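Local coordinates for uncharacterized protein (Equus caballus, PDB 5WF2) that is the VHS/ENTH-like domain of tepsin, which probably associates with the AP-4 adaptor complex and may act in vesicular trafficking of proteins at the trans-Golgi network, at residues G83-L88 with T123-H128; L65-L70 with R104-E109; N58-L63 with L100-P105; L28-T33 with A47-K52. One frame throughout, in Å; residues are numbered along the deposited sequence. Where two conformers were deposited one is given.

Interaction 1: residues G83-L88 with T123-H128; sequences GAVASL and TKILRH
Ile125 meets Ala86 and Val85 in a small, wholly apolar contact that buries 121 Å² between helices 75-89 and 117-132. The backbones come nearest at the same place, with the CA atoms of Ala86 and Ile125 6.3 Å apart, a short spacing made possible by the methyl side chain of Ala86. Two branches of Ile125 divide the work. Its longer arm lies beside Ala86: CB of Ala86 is 4.1 Å from CD1 of Ile125, and CG1 of Ile125 is just as near. The other branch, CG2 of Ile125, faces CG1 of Val85 at 4.3 Å, a looser touch. With CG1 beside the backbone N (chi1 -66°) and CG2 anti to that nitrogen, the isoleucine presents both branches to the neighbouring helix at once.

The two helices belong to the all-helical VHS/ENTH-like domain of tepsin, in which six helices pack with no strands, and helix 117-132 is the last. Helix 96-111 intervenes between the pair in sequence and also packs against both, Leu107 touching Ile125 and Thr103 lying near Val85. Val85 also reaches Leu63 and Leu66 of helix 59-68.

The backbone hydrogen bonds of both segments run along their own helices. Ser87 N donates to Gly83 O at 2.9 Å, and Arg127 N to Thr123 O at 2.8 Å. Beyond the apolar patch, Arg127 turns its guanidinium to a salt bridge with Glu130 on its own helix.

Interaction 2: residues L65-L70 with R104-E109; sequences LLICHL and RPRLQE
Ile67 and Arg106 mark the nearest approach of the two backbones, their CA atoms 7.1 Å apart, where the end of helix 59-68 runs beside helix 96-111. In this helical VHS/ENTH-like domain the contact joins two helices separated in sequence by helix 75-89, and it includes the residues leading out of helix 59-68. Arg106 serves it with both its aliphatic stem and its charged end. CG2 of Ile67 rests on CB of Arg106 at 4.0 Å, and one bond further out CD1 of Leu70 lies 3.8 Å from CG of Arg106. The stem slides past both apolar side chains in the opposite direction. It leaves the backbone with CG anti to N (chi1 -172°) and then bends at chi2 (55°), which carries the guanidinium alongside Leu70 to its carbonyl. There NH2 of Arg106 donates to O of Leu70 at 2.9 Å in a nearly straight bond (174°); the oxygen lies close to the guanidinium plane, whereas the donor stands above the carbonyl plane. Gln78 also bonds to this oxygen. The guanidinium's other terminal nitrogen makes a salt bridge within its own helix, NH1 of Arg106 lying 2.9 Å from OE1 of Glu109. A leucine in place of Arg106 would probably leave Leu70 O without this donor, with Gln78 still in reach of it, and Glu109 without its cationic mate. In the salt bridge OE1 of Glu109 accepts through its anti lone pair, somewhat tilted from the guanidinium plane.

Interaction 3: residues N58-L63 with L100-P105; sequences NCEAVL and LLLTRP
Leu63 points a forked end at Leu102 and Thr103, and each of them meets it at a different slant. The leucine side chains cross obliquely, CD2 of Leu63 lying 3.8 Å from CD1 of Leu102. Thr103 crosses Leu63 at about a right angle, its CG2 methyl facing the fork, 3.8 Å from both CD1 and CD2 of Leu63. These contacts belong to one of two modelled conformers of Leu63, in which CG is anti to the backbone N (chi1 -163°). The hydroxyl of Thr103 bonds to the carbonyl of Ile99 on its own helix, leaving the methyl to meet Leu63.

Toward the outer side, the extended chain of Glu60 crosses Leu102 at about a right angle. CG of Glu60 lies 4.0 Å from CD1 of Leu102 and OE2 of Glu60 4.0 Å from CD2 of Leu102, so stem and carboxylate oxygen lie against the two methyls. At the N-cap, OD1 of Asn58 accepts from Ala61 N at 3.0 Å.

The segments 59-63 and 100-105 run almost parallel, at 6° and 11.1 Å between axes, within the helical VHS/ENTH-like domain. Val62 packs on helices 25-35 and 44-56, whereas Thr103 and Leu100 face helix 117-132 through Phe129.

Interaction 4: residues L28-T33 with A47-K52; sequences LSLVQT and AQHFVK
Leu30 and Phe50 form a buried apolar contact between helices 25-35 and 44-56, the first two helices of the VHS/ENTH-like domain, with the exposed His49 at its margin. The backbones are nearest at this pair, 7.4 Å between the CA atoms. Leu30 and Phe50 cross at about a right angle. CD2 of Leu30 comes to 3.6 Å from CE1 of Phe50, and CG of Leu30 lies 3.8 Å from CD1 of Phe50, so the leucine's branch point and CD2 methyl approach the ring's CD1-CE1 bond obliquely. Phe50 holds CG anti to its backbone N (chi1 175°), which brings the ring over toward helix 25-35. The other methyl of Leu30, CD1, touches CE1 of His49 at 4.2 Å as the two side chains slide past each other. An alanine in place of Leu30 is likely to open a gap beside the Phe50 ring and take away an apolar contact of the His49 ring. Farther in, Phe50 also meets Val62 of helix 59-68 and Ala84 of helix 75-89. Because aliphatic and aromatic carbon carry the contact, its hold rests on shape and the exclusion of water, with the imidazole carbon at the border toward solvent.

How the interactions relate
Interactions 2 and 3 both join helix 59-68 to helix 96-111, at successive levels about 9 Å apart between centres, and share Arg104 and Pro105. Both are only partly buried, which goes with the charged Arg106 in interaction 2 and Glu60 in interaction 3; interaction 3 is otherwise aliphatic, whereas interaction 2, where helix 59-68 ends, adds an arginine-to-carbonyl bond. Interactions 1 and 4 are buried and apolar, linking helix 75-89 to the last helix and the first helix to the second, although interaction 4 has an exposed histidine at its margin. Leu126 of interaction 1 packs on Gln108 of interaction 2, whose Leu66 meets Phe50 of interaction 4. Interactions 2 and 4 lie on opposite sides of the chain's centre.

Interaction 1: residues G83-L88 with T123-H128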
loop_
_atom_site.group_PDB
_atom_site.type_symbol
_atom_site.label_atom_id
_atom_site.label_comp_id
_atom_site.label_asym_id
_atom_site.label_seq_id
_atom_site.Cartn_x
_atom_site.Cartn_y
_atom_site.Cartn_z
ATOM N N GLY A 83 -2.924 0.624 4.578
ATOM C CA GLY A 83 -4.260 1.072 4.219
ATOM C C GLY A 83 -4.385 1.395 2.752
ATOM O O GLY A 83 -5.397 1.074 2.122
ATOM N N ALA A 84 -3.382 2.070 2.199
ATOM C CA ALA A 84 -3.418 2.451 0.798
ATOM C C ALA A 84 -3.353 1.217 -0.092
ATOM O O ALA A 84 -4.041 1.162 -1.108
ATOM C CB ALA A 84 -2.283 3.407 0.469
ATOM N N VAL A 85 -2.522 0.235 0.284
ATOM C CA VAL A 85 -2.467 -1.058 -0.412
ATOM C C VAL A 85 -3.835 -1.729 -0.398
ATOM O O VAL A 85 -4.323 -2.184 -1.427
ATOM C CB VAL A 85 -1.396 -1.972 0.219
ATOM C CG1 VAL A 85 -1.493 -3.410 -0.361
ATOM C CG2 VAL A 85 0.002 -1.427 0.035
ATOM N N ALA A 86 -4.486 -1.782 0.768
ATOM C CA ALA A 86 -5.816 -2.382 0.865
ATOM C C ALA A 86 -6.814 -1.658 -0.022
ATOM O O ALA A 86 -7.600 -2.296 -0.729
ATOM C CB ALA A 86 -6.280 -2.391 2.319
ATOM N N SER A 87 -6.814 -0.317 0.011
ATOM C CA SER A 87 -7.741 0.455 -0.818
ATOM C C SER A 87 -7.546 0.152 -2.281
ATOM O O SER A 87 -8.517 -0.108 -2.998
ATOM C CB SER A 87 -7.591 1.952 -0.546
ATOM O OG SER A 87 -8.081 2.268 0.760
ATOM N N LEU A 88 -6.303 0.220 -2.768
ATOM C CA LEU A 88 -6.043 -0.112 -4.159
ATOM C C LEU A 88 -6.429 -1.554 -4.468
ATOM O O LEU A 88 -6.953 -1.838 -5.546
ATOM C CB LEU A 88 -4.570 0.133 -4.467
ATOM C CG LEU A 88 -4.076 0.005 -5.884
ATOM C CD1 LEU A 88 -4.893 0.861 -6.838
ATOM C CD2 LEU A 88 -2.641 0.488 -5.852
ATOM N N THR A 123 -1.354 -9.141 7.809
ATOM C CA THR A 123 -1.875 -10.493 7.708
ATOM C C THR A 123 -3.258 -10.486 7.054
ATOM O O THR A 123 -3.527 -11.296 6.156
ATOM C CB THR A 123 -1.920 -11.160 9.084
ATOM O OG1 THR A 123 -0.592 -11.250 9.639
ATOM C CG2 THR A 123 -2.484 -12.559 8.975
ATOM N N LYS A 124 -4.145 -9.562 7.477
ATOM C CA LYS A 124 -5.514 -9.550 6.934
ATOM C C LYS A 124 -5.507 -9.213 5.455
ATOM O O LYS A 124 -6.264 -9.796 4.677
ATOM C CB LYS A 124 -6.398 -8.543 7.679
ATOM C CG LYS A 124 -6.379 -8.724 9.157
ATOM C CD LYS A 124 -7.663 -8.251 9.855
ATOM C CE LYS A 124 -7.855 -6.771 9.816
ATOM N NZ LYS A 124 -8.898 -6.353 10.854
ATOM N N ILE A 125 -4.632 -8.292 5.045
ATOM C CA ILE A 125 -4.531 -7.940 3.633
ATOM C C ILE A 125 -4.047 -9.146 2.835
ATOM O O ILE A 125 -4.555 -9.448 1.752
ATOM C CB ILE A 125 -3.583 -6.748 3.441
ATOM C CG1 ILE A 125 -4.158 -5.481 4.063
ATOM C CG2 ILE A 125 -3.347 -6.518 1.986
ATOM C CD1 ILE A 125 -3.230 -4.306 4.173
ATOM N N LEU A 126 -2.997 -9.801 3.325
ATOM C CA LEU A 126 -2.437 -10.940 2.614
ATOM C C LEU A 126 -3.464 -12.043 2.497
ATOM O O LEU A 126 -3.636 -12.636 1.427
ATOM C CB LEU A 126 -1.190 -11.431 3.348
ATOM C CG LEU A 126 -0.436 -12.621 2.760
ATOM C CD1 LEU A 126 -0.075 -12.349 1.334
ATOM C CD2 LEU A 126 0.826 -12.880 3.581
ATOM N N ARG A 127 -4.183 -12.334 3.592
ATOM C CA ARG A 127 -5.188 -13.401 3.546
ATOM C C ARG A 127 -6.328 -13.069 2.591
ATOM O O ARG A 127 -6.858 -13.956 1.921
ATOM C CB ARG A 127 -5.740 -13.682 4.944
ATOM C CG ARG A 127 -4.710 -14.254 5.949
ATOM C CD ARG A 127 -4.334 -15.707 5.729
ATOM N NE ARG A 127 -3.135 -15.817 4.909
ATOM C CZ ARG A 127 -1.891 -15.747 5.372
ATOM N NH1 ARG A 127 -1.660 -15.577 6.670
ATOM N NH2 ARG A 127 -0.873 -15.843 4.519
ATOM N N HIS A 128 -6.674 -11.802 2.473
ATOM C CA HIS A 128 -7.709 -11.375 1.547
ATOM C C HIS A 128 -7.266 -11.576 0.094
ATOM O O HIS A 128 -7.998 -12.159 -0.716
ATOM C CB HIS A 128 -8.054 -9.931 1.828
ATOM C CG HIS A 128 -9.183 -9.420 0.997
ATOM N ND1 HIS A 128 -10.509 -9.686 1.291
ATOM C CD2 HIS A 128 -9.183 -8.760 -0.181
ATOM C CE1 HIS A 128 -11.273 -9.136 0.367
ATOM N NE2 HIS A 128 -10.500 -8.576 -0.544
#

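Interaction 2: residues L65-L70 with R104-E109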
loop_
_atom_site.group_PDB
_atom_site.type_symbol
_atom_site.label_atom_id
_atom_site.label_comp_id
_atom_site.label_asym_id
_atom_site.label_seq_id
_atom_site.Cartn_x
_atom_site.Cartn_y
_atom_site.Cartn_z
ATOM N N LEU A 65 6.144 2.018 -4.706
ATOM C CA LEU A 65 6.559 3.061 -3.772
ATOM C C LEU A 65 5.911 2.879 -2.410
ATOM O O LEU A 65 6.548 3.119 -1.366
ATOM C CB LEU A 65 6.252 4.440 -4.363
ATOM C CG LEU A 65 7.157 4.754 -5.566
ATOM C CD1 LEU A 65 6.632 5.872 -6.419
ATOM C CD2 LEU A 65 8.479 5.082 -5.090
ATOM N N LEU A 66 4.684 2.376 -2.381
ATOM C CA LEU A 66 4.083 2.029 -1.103
ATOM C C LEU A 66 4.879 0.942 -0.427
ATOM O O LEU A 66 5.105 0.993 0.775
ATOM C CB LEU A 66 2.632 1.581 -1.295
ATOM C CG LEU A 66 1.625 2.696 -1.585
ATOM C CD1 LEU A 66 0.341 2.075 -2.120
ATOM C CD2 LEU A 66 1.379 3.527 -0.341
ATOM N N ILE A 67 5.310 -0.064 -1.188
ATOM C CA ILE A 67 6.106 -1.131 -0.595
ATOM C C ILE A 67 7.385 -0.562 -0.001
ATOM O O ILE A 67 7.802 -0.964 1.082
ATOM C CB ILE A 67 6.392 -2.237 -1.629
ATOM C CG1 ILE A 67 5.071 -2.924 -2.007
ATOM C CG2 ILE A 67 7.395 -3.260 -1.040
ATOM C CD1 ILE A 67 5.134 -3.877 -3.182
ATOM N N CYS A 68 8.020 0.384 -0.690
ATOM C CA CYS A 68 9.189 1.055 -0.122
ATOM C C CYS A 68 8.880 1.659 1.236
ATOM O O CYS A 68 9.679 1.535 2.168
ATOM C CB CYS A 68 9.707 2.119 -1.093
ATOM S SG CYS A 68 10.448 1.397 -2.536
ATOM N N HIS A 69 7.724 2.297 1.388
ATOM C CA HIS A 69 7.373 2.880 2.672
ATOM C C HIS A 69 6.971 1.859 3.728
ATOM O O HIS A 69 6.643 2.265 4.846
ATOM C CB HIS A 69 6.244 3.895 2.502
ATOM C CG HIS A 69 6.693 5.178 1.885
ATOM N ND1 HIS A 69 7.031 5.294 0.552
ATOM C CD2 HIS A 69 6.874 6.404 2.428
ATOM C CE1 HIS A 69 7.399 6.536 0.301
ATOM N NE2 HIS A 69 7.316 7.231 1.423
ATOM N N LEU A 70 6.958 0.570 3.429
ATOM C CA LEU A 70 6.671 -0.417 4.457
ATOM C C LEU A 70 7.908 -0.794 5.239
ATOM O O LEU A 70 7.787 -1.522 6.214
ATOM C CB LEU A 70 6.059 -1.691 3.857
ATOM C CG LEU A 70 4.663 -1.464 3.290
ATOM C CD1 LEU A 70 4.162 -2.725 2.658
ATOM C CD2 LEU A 70 3.705 -1.111 4.376
ATOM N N ARG A 104 3.035 -9.764 -2.187
ATOM C CA ARG A 104 3.163 -10.940 -1.336
ATOM C C ARG A 104 4.436 -10.959 -0.510
ATOM O O ARG A 104 4.350 -11.258 0.695
ATOM C CB ARG A 104 3.059 -12.219 -2.165
ATOM C CG ARG A 104 3.391 -13.445 -1.355
ATOM C CD ARG A 104 3.596 -14.630 -2.242
ATOM N NE ARG A 104 2.339 -15.244 -2.659
ATOM C CZ ARG A 104 1.812 -15.101 -3.865
ATOM N NH1 ARG A 104 2.423 -14.318 -4.743
ATOM N NH2 ARG A 104 0.682 -15.732 -4.177
ATOM N N PRO A 105 5.624 -10.689 -1.050
ATOM C CA PRO A 105 6.835 -10.842 -0.221
ATOM C C PRO A 105 6.883 -9.940 0.991
ATOM O O PRO A 105 7.225 -10.401 2.087
ATOM C CB PRO A 105 7.970 -10.530 -1.205
ATOM C CG PRO A 105 7.429 -10.895 -2.514
ATOM C CD PRO A 105 5.976 -10.506 -2.470
ATOM N N ARG A 106 6.573 -8.658 0.830
ATOM C CA ARG A 106 6.646 -7.755 1.960
ATOM C C ARG A 106 5.511 -8.011 2.934
ATOM O O ARG A 106 5.712 -7.965 4.155
ATOM C CB ARG A 106 6.649 -6.305 1.498
ATOM C CG ARG A 106 6.921 -5.305 2.641
ATOM C CD ARG A 106 8.275 -5.604 3.420
ATOM N NE ARG A 106 8.472 -4.669 4.530
ATOM C CZ ARG A 106 9.124 -4.944 5.664
ATOM N NH1 ARG A 106 9.658 -6.141 5.874
ATOM N NH2 ARG A 106 9.199 -4.021 6.620
ATOM N N LEU A 107 4.322 -8.324 2.429
ATOM C CA LEU A 107 3.228 -8.690 3.328
ATOM C C LEU A 107 3.550 -9.955 4.114
ATOM O O LEU A 107 3.216 -10.046 5.306
ATOM C CB LEU A 107 1.936 -8.869 2.540
ATOM C CG LEU A 107 1.299 -7.603 1.984
ATOM C CD1 LEU A 107 0.091 -8.000 1.185
ATOM C CD2 LEU A 107 0.858 -6.694 3.149
ATOM N N GLN A 108 4.191 -10.949 3.483
ATOM C CA GLN A 108 4.615 -12.144 4.221
ATOM C C GLN A 108 5.624 -11.789 5.317
ATOM O O GLN A 108 5.524 -12.291 6.441
ATOM C CB GLN A 108 5.230 -13.200 3.277
ATOM C CG GLN A 108 4.250 -14.106 2.583
ATOM C CD GLN A 108 4.891 -14.962 1.474
ATOM O OE1 GLN A 108 6.004 -14.690 1.015
ATOM N NE2 GLN A 108 4.185 -16.023 1.067
ATOM N N GLU A 109 6.597 -10.934 5.010
ATOM C CA GLU A 109 7.565 -10.507 6.021
ATOM C C GLU A 109 6.888 -9.830 7.208
ATOM O O GLU A 109 7.201 -10.128 8.375
ATOM C CB GLU A 109 8.591 -9.573 5.403
ATOM C CG GLU A 109 9.618 -10.298 4.545
ATOM C CD GLU A 109 10.440 -9.380 3.672
ATOM O OE1 GLU A 109 10.357 -8.129 3.834
ATOM O OE2 GLU A 109 11.166 -9.928 2.809
#

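Interaction 3: residues N58-L63 with L100-P105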
loop_
_atom_site.group_PDB
_atom_site.type_symbol
_atom_site.label_atom_id
_atom_site.label_comp_id
_atom_site.label_asym_id
_atom_site.label_seq_id
_atom_site.Cartn_x
_atom_site.Cartn_y
_atom_site.Cartn_z
ATOM N N ASN A 58 0.528 5.801 -12.776
ATOM C CA ASN A 58 0.921 4.411 -12.985
ATOM C C ASN A 58 0.722 3.666 -11.668
ATOM O O ASN A 58 1.484 3.876 -10.722
ATOM C CB ASN A 58 2.370 4.346 -13.461
ATOM C CG ASN A 58 2.772 2.950 -13.915
ATOM O OD1 ASN A 58 2.962 2.080 -13.100
ATOM N ND2 ASN A 58 2.910 2.751 -15.219
ATOM N N CYS A 59 -0.317 2.840 -11.616
ATOM C CA CYS A 59 -0.663 2.091 -10.414
ATOM C C CYS A 59 0.465 1.205 -9.898
ATOM O O CYS A 59 0.729 1.172 -8.696
ATOM C CB CYS A 59 -1.902 1.232 -10.676
ATOM S SG CYS A 59 -3.470 2.097 -10.428
ATOM N N GLU A 60 1.130 0.489 -10.797
ATOM C CA GLU A 60 2.196 -0.405 -10.378
ATOM C C GLU A 60 3.320 0.370 -9.704
ATOM O O GLU A 60 3.840 -0.045 -8.662
ATOM C CB GLU A 60 2.716 -1.215 -11.574
ATOM C CG GLU A 60 3.865 -2.057 -11.179
ATOM C CD GLU A 60 4.294 -3.058 -12.229
ATOM O OE1 GLU A 60 3.650 -3.125 -13.309
ATOM O OE2 GLU A 60 5.299 -3.746 -11.939
ATOM N N ALA A 61 3.690 1.524 -10.255
ATOM C CA ALA A 61 4.741 2.310 -9.634
ATOM C C ALA A 61 4.308 2.829 -8.268
ATOM O O ALA A 61 5.103 2.849 -7.332
ATOM C CB ALA A 61 5.133 3.474 -10.553
ATOM N N VAL A 62 3.056 3.256 -8.138
ATOM C CA VAL A 62 2.515 3.638 -6.821
ATOM C C VAL A 62 2.674 2.502 -5.810
ATOM O O VAL A 62 3.096 2.709 -4.658
ATOM C CB VAL A 62 1.038 4.043 -6.950
ATOM C CG1 VAL A 62 0.429 4.211 -5.550
ATOM C CG2 VAL A 62 0.881 5.339 -7.741
ATOM N N LEU A 63 2.293 1.292 -6.214
ATOM C CA LEU A 63 2.408 0.145 -5.329
ATOM C C LEU A 63 3.871 -0.136 -4.980
ATOM O O LEU A 63 4.192 -0.438 -3.827
ATOM C CB LEU A 63 1.733 -1.072 -5.976
ATOM C CG LEU A 63 1.358 -2.284 -5.108
ATOM C CD1 LEU A 63 0.450 -1.849 -3.991
ATOM C CD2 LEU A 63 0.662 -3.381 -5.923
ATOM N N LEU A 100 -1.367 -9.092 -5.704
ATOM C CA LEU A 100 -0.799 -10.112 -4.828
ATOM C C LEU A 100 0.623 -10.452 -5.240
ATOM O O LEU A 100 1.521 -10.535 -4.395
ATOM C CB LEU A 100 -1.656 -11.346 -4.825
ATOM C CG LEU A 100 -1.170 -12.573 -4.031
ATOM C CD1 LEU A 100 -0.902 -12.245 -2.578
ATOM C CD2 LEU A 100 -2.200 -13.634 -4.171
ATOM N N LEU A 101 0.839 -10.694 -6.528
ATOM C CA LEU A 101 2.198 -10.950 -7.010
ATOM C C LEU A 101 3.166 -9.888 -6.533
ATOM O O LEU A 101 4.271 -10.201 -6.082
ATOM C CB LEU A 101 2.173 -11.031 -8.533
ATOM C CG LEU A 101 3.473 -11.324 -9.266
ATOM C CD1 LEU A 101 3.091 -11.895 -10.592
ATOM C CD2 LEU A 101 4.336 -10.079 -9.456
ATOM N N LEU A 102 2.781 -8.606 -6.630
ATOM C CA LEU A 102 3.694 -7.544 -6.246
ATOM C C LEU A 102 3.849 -7.404 -4.731
ATOM O O LEU A 102 4.928 -7.034 -4.268
ATOM C CB LEU A 102 3.235 -6.218 -6.822
ATOM C CG LEU A 102 3.188 -6.211 -8.368
ATOM C CD1 LEU A 102 2.391 -5.017 -8.882
ATOM C CD2 LEU A 102 4.611 -6.225 -8.919
ATOM N N THR A 103 2.804 -7.652 -3.962
ATOM C CA THR A 103 2.863 -7.342 -2.536
ATOM C C THR A 103 3.168 -8.550 -1.665
ATOM O O THR A 103 3.503 -8.373 -0.481
ATOM C CB THR A 103 1.545 -6.709 -2.052
ATOM O OG1 THR A 103 0.464 -7.611 -2.246
ATOM C CG2 THR A 103 1.252 -5.423 -2.811
ATOM N N ARG A 104 3.035 -9.764 -2.187
ATOM C CA ARG A 104 3.163 -10.940 -1.336
ATOM C C ARG A 104 4.436 -10.959 -0.510
ATOM O O ARG A 104 4.350 -11.258 0.695
ATOM C CB ARG A 104 3.059 -12.219 -2.165
ATOM C CG ARG A 104 3.391 -13.445 -1.355
ATOM C CD ARG A 104 3.596 -14.630 -2.242
ATOM N NE ARG A 104 2.339 -15.244 -2.659
ATOM C CZ ARG A 104 1.812 -15.101 -3.865
ATOM N NH1 ARG A 104 2.423 -14.318 -4.743
ATOM N NH2 ARG A 104 0.682 -15.732 -4.177
ATOM N N PRO A 105 5.624 -10.689 -1.050
ATOM C CA PRO A 105 6.835 -10.842 -0.221
ATOM C C PRO A 105 6.883 -9.940 0.991
ATOM O O PRO A 105 7.225 -10.401 2.087
ATOM C CB PRO A 105 7.970 -10.530 -1.205
ATOM C CG PRO A 105 7.429 -10.895 -2.514
ATOM C CD PRO A 105 5.976 -10.506 -2.470
#

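Interaction 4: residues L28-T33 with A47-K52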
loop_
_atom_site.group_PDB
_atom_site.type_symbol
_atom_site.label_atom_id
_atom_site.label_comp_id
_atom_site.label_asym_id
_atom_site.label_seq_id
_atom_site.Cartn_x
_atom_site.Cartn_y
_atom_site.Cartn_z
ATOM N N LEU A 28 5.454 9.333 -6.514
ATOM C CA LEU A 28 6.093 9.507 -5.217
ATOM C C LEU A 28 5.384 10.571 -4.393
ATOM O O LEU A 28 5.118 10.372 -3.206
ATOM C CB LEU A 28 7.559 9.854 -5.396
ATOM C CG LEU A 28 8.277 10.148 -4.067
ATOM C CD1 LEU A 28 8.234 8.965 -3.083
ATOM C CD2 LEU A 28 9.708 10.525 -4.321
ATOM N N SER A 29 5.063 11.705 -5.005
ATOM C CA SER A 29 4.317 12.744 -4.298
ATOM C C SER A 29 3.014 12.207 -3.748
ATOM O O SER A 29 2.626 12.553 -2.625
ATOM C CB SER A 29 4.027 13.917 -5.226
ATOM O OG SER A 29 5.227 14.411 -5.809
ATOM N N LEU A 30 2.307 11.379 -4.534
ATOM C CA LEU A 30 1.039 10.811 -4.074
ATOM C C LEU A 30 1.246 9.950 -2.834
ATOM O O LEU A 30 0.492 10.045 -1.857
ATOM C CB LEU A 30 0.378 9.982 -5.188
ATOM C CG LEU A 30 -0.965 9.378 -4.760
ATOM C CD1 LEU A 30 -2.017 10.459 -4.454
ATOM C CD2 LEU A 30 -1.481 8.381 -5.817
ATOM N N VAL A 31 2.252 9.080 -2.863
ATOM C CA VAL A 31 2.480 8.172 -1.743
ATOM C C VAL A 31 2.931 8.943 -0.524
ATOM O O VAL A 31 2.562 8.615 0.610
ATOM C CB VAL A 31 3.514 7.111 -2.138
ATOM C CG1 VAL A 31 4.037 6.338 -0.930
ATOM C CG2 VAL A 31 2.902 6.151 -3.178
ATOM N N GLN A 32 3.752 9.979 -0.735
ATOM C CA GLN A 32 4.169 10.808 0.394
ATOM C C GLN A 32 2.966 11.516 1.005
ATOM O O GLN A 32 2.858 11.620 2.223
ATOM C CB GLN A 32 5.254 11.801 -0.050
ATOM C CG GLN A 32 6.612 11.182 -0.329
ATOM C CD GLN A 32 7.635 12.166 -0.931
ATOM O OE1 GLN A 32 7.276 13.151 -1.593
ATOM N NE2 GLN A 32 8.917 11.869 -0.720
ATOM N N THR A 33 2.013 11.952 0.179
ATOM C CA THR A 33 0.804 12.571 0.712
ATOM C C THR A 33 -0.003 11.578 1.532
ATOM O O THR A 33 -0.391 11.855 2.677
ATOM C CB THR A 33 -0.055 13.134 -0.431
ATOM O OG1 THR A 33 0.499 14.368 -0.890
ATOM C CG2 THR A 33 -1.498 13.397 0.000
ATOM N N ALA A 47 -8.901 8.102 1.231
ATOM C CA ALA A 47 -8.829 6.887 0.437
ATOM C C ALA A 47 -9.439 7.105 -0.942
ATOM O O ALA A 47 -8.874 6.680 -1.955
ATOM C CB ALA A 47 -9.535 5.753 1.171
ATOM N N GLN A 48 -10.596 7.763 -1.012
ATOM C CA GLN A 48 -11.217 7.998 -2.315
ATOM C C GLN A 48 -10.340 8.872 -3.205
ATOM O O GLN A 48 -10.222 8.628 -4.414
ATOM C CB GLN A 48 -12.593 8.628 -2.133
ATOM C CG GLN A 48 -13.589 7.660 -1.524
ATOM C CD GLN A 48 -15.021 8.151 -1.611
ATOM O OE1 GLN A 48 -15.300 9.236 -2.137
ATOM N NE2 GLN A 48 -15.941 7.343 -1.098
ATOM N N HIS A 49 -9.732 9.906 -2.623
ATOM C CA HIS A 49 -8.790 10.742 -3.358
ATOM C C HIS A 49 -7.599 9.934 -3.845
ATOM O O HIS A 49 -7.222 10.016 -5.016
ATOM C CB HIS A 49 -8.320 11.896 -2.471
ATOM C CG HIS A 49 -7.096 12.596 -2.982
ATOM N ND1 HIS A 49 -5.840 12.381 -2.449
ATOM C CD2 HIS A 49 -6.932 13.495 -3.981
ATOM C CE1 HIS A 49 -4.957 13.128 -3.091
ATOM N NE2 HIS A 49 -5.593 13.807 -4.029
ATOM N N PHE A 50 -7.011 9.132 -2.958
ATOM C CA PHE A 50 -5.869 8.311 -3.337
ATOM C C PHE A 50 -6.212 7.426 -4.530
ATOM O O PHE A 50 -5.475 7.396 -5.526
ATOM C CB PHE A 50 -5.404 7.459 -2.150
ATOM C CG PHE A 50 -4.289 6.502 -2.507
ATOM C CD1 PHE A 50 -3.018 6.967 -2.748
ATOM C CD2 PHE A 50 -4.527 5.144 -2.588
ATOM C CE1 PHE A 50 -1.994 6.090 -3.086
ATOM C CE2 PHE A 50 -3.502 4.255 -2.925
ATOM C CZ PHE A 50 -2.247 4.727 -3.171
ATOM N N VAL A 51 -7.354 6.734 -4.463
ATOM C CA VAL A 51 -7.768 5.839 -5.544
ATOM C C VAL A 51 -8.027 6.601 -6.847
ATOM O O VAL A 51 -7.680 6.133 -7.942
ATOM C CB VAL A 51 -8.996 5.053 -5.085
ATOM C CG1 VAL A 51 -9.629 4.333 -6.241
ATOM C CG2 VAL A 51 -8.552 4.092 -4.036
ATOM N N LYS A 52 -8.675 7.753 -6.763
ATOM C CA LYS A 52 -8.911 8.568 -7.956
ATOM C C LYS A 52 -7.599 8.937 -8.630
ATOM O O LYS A 52 -7.439 8.756 -9.847
ATOM C CB LYS A 52 -9.694 9.822 -7.568
ATOM C CG LYS A 52 -9.808 10.835 -8.692
ATOM C CD LYS A 52 -11.017 11.720 -8.493
ATOM C CE LYS A 52 -10.905 12.998 -9.313
ATOM N NZ LYS A 52 -10.394 14.158 -8.501
#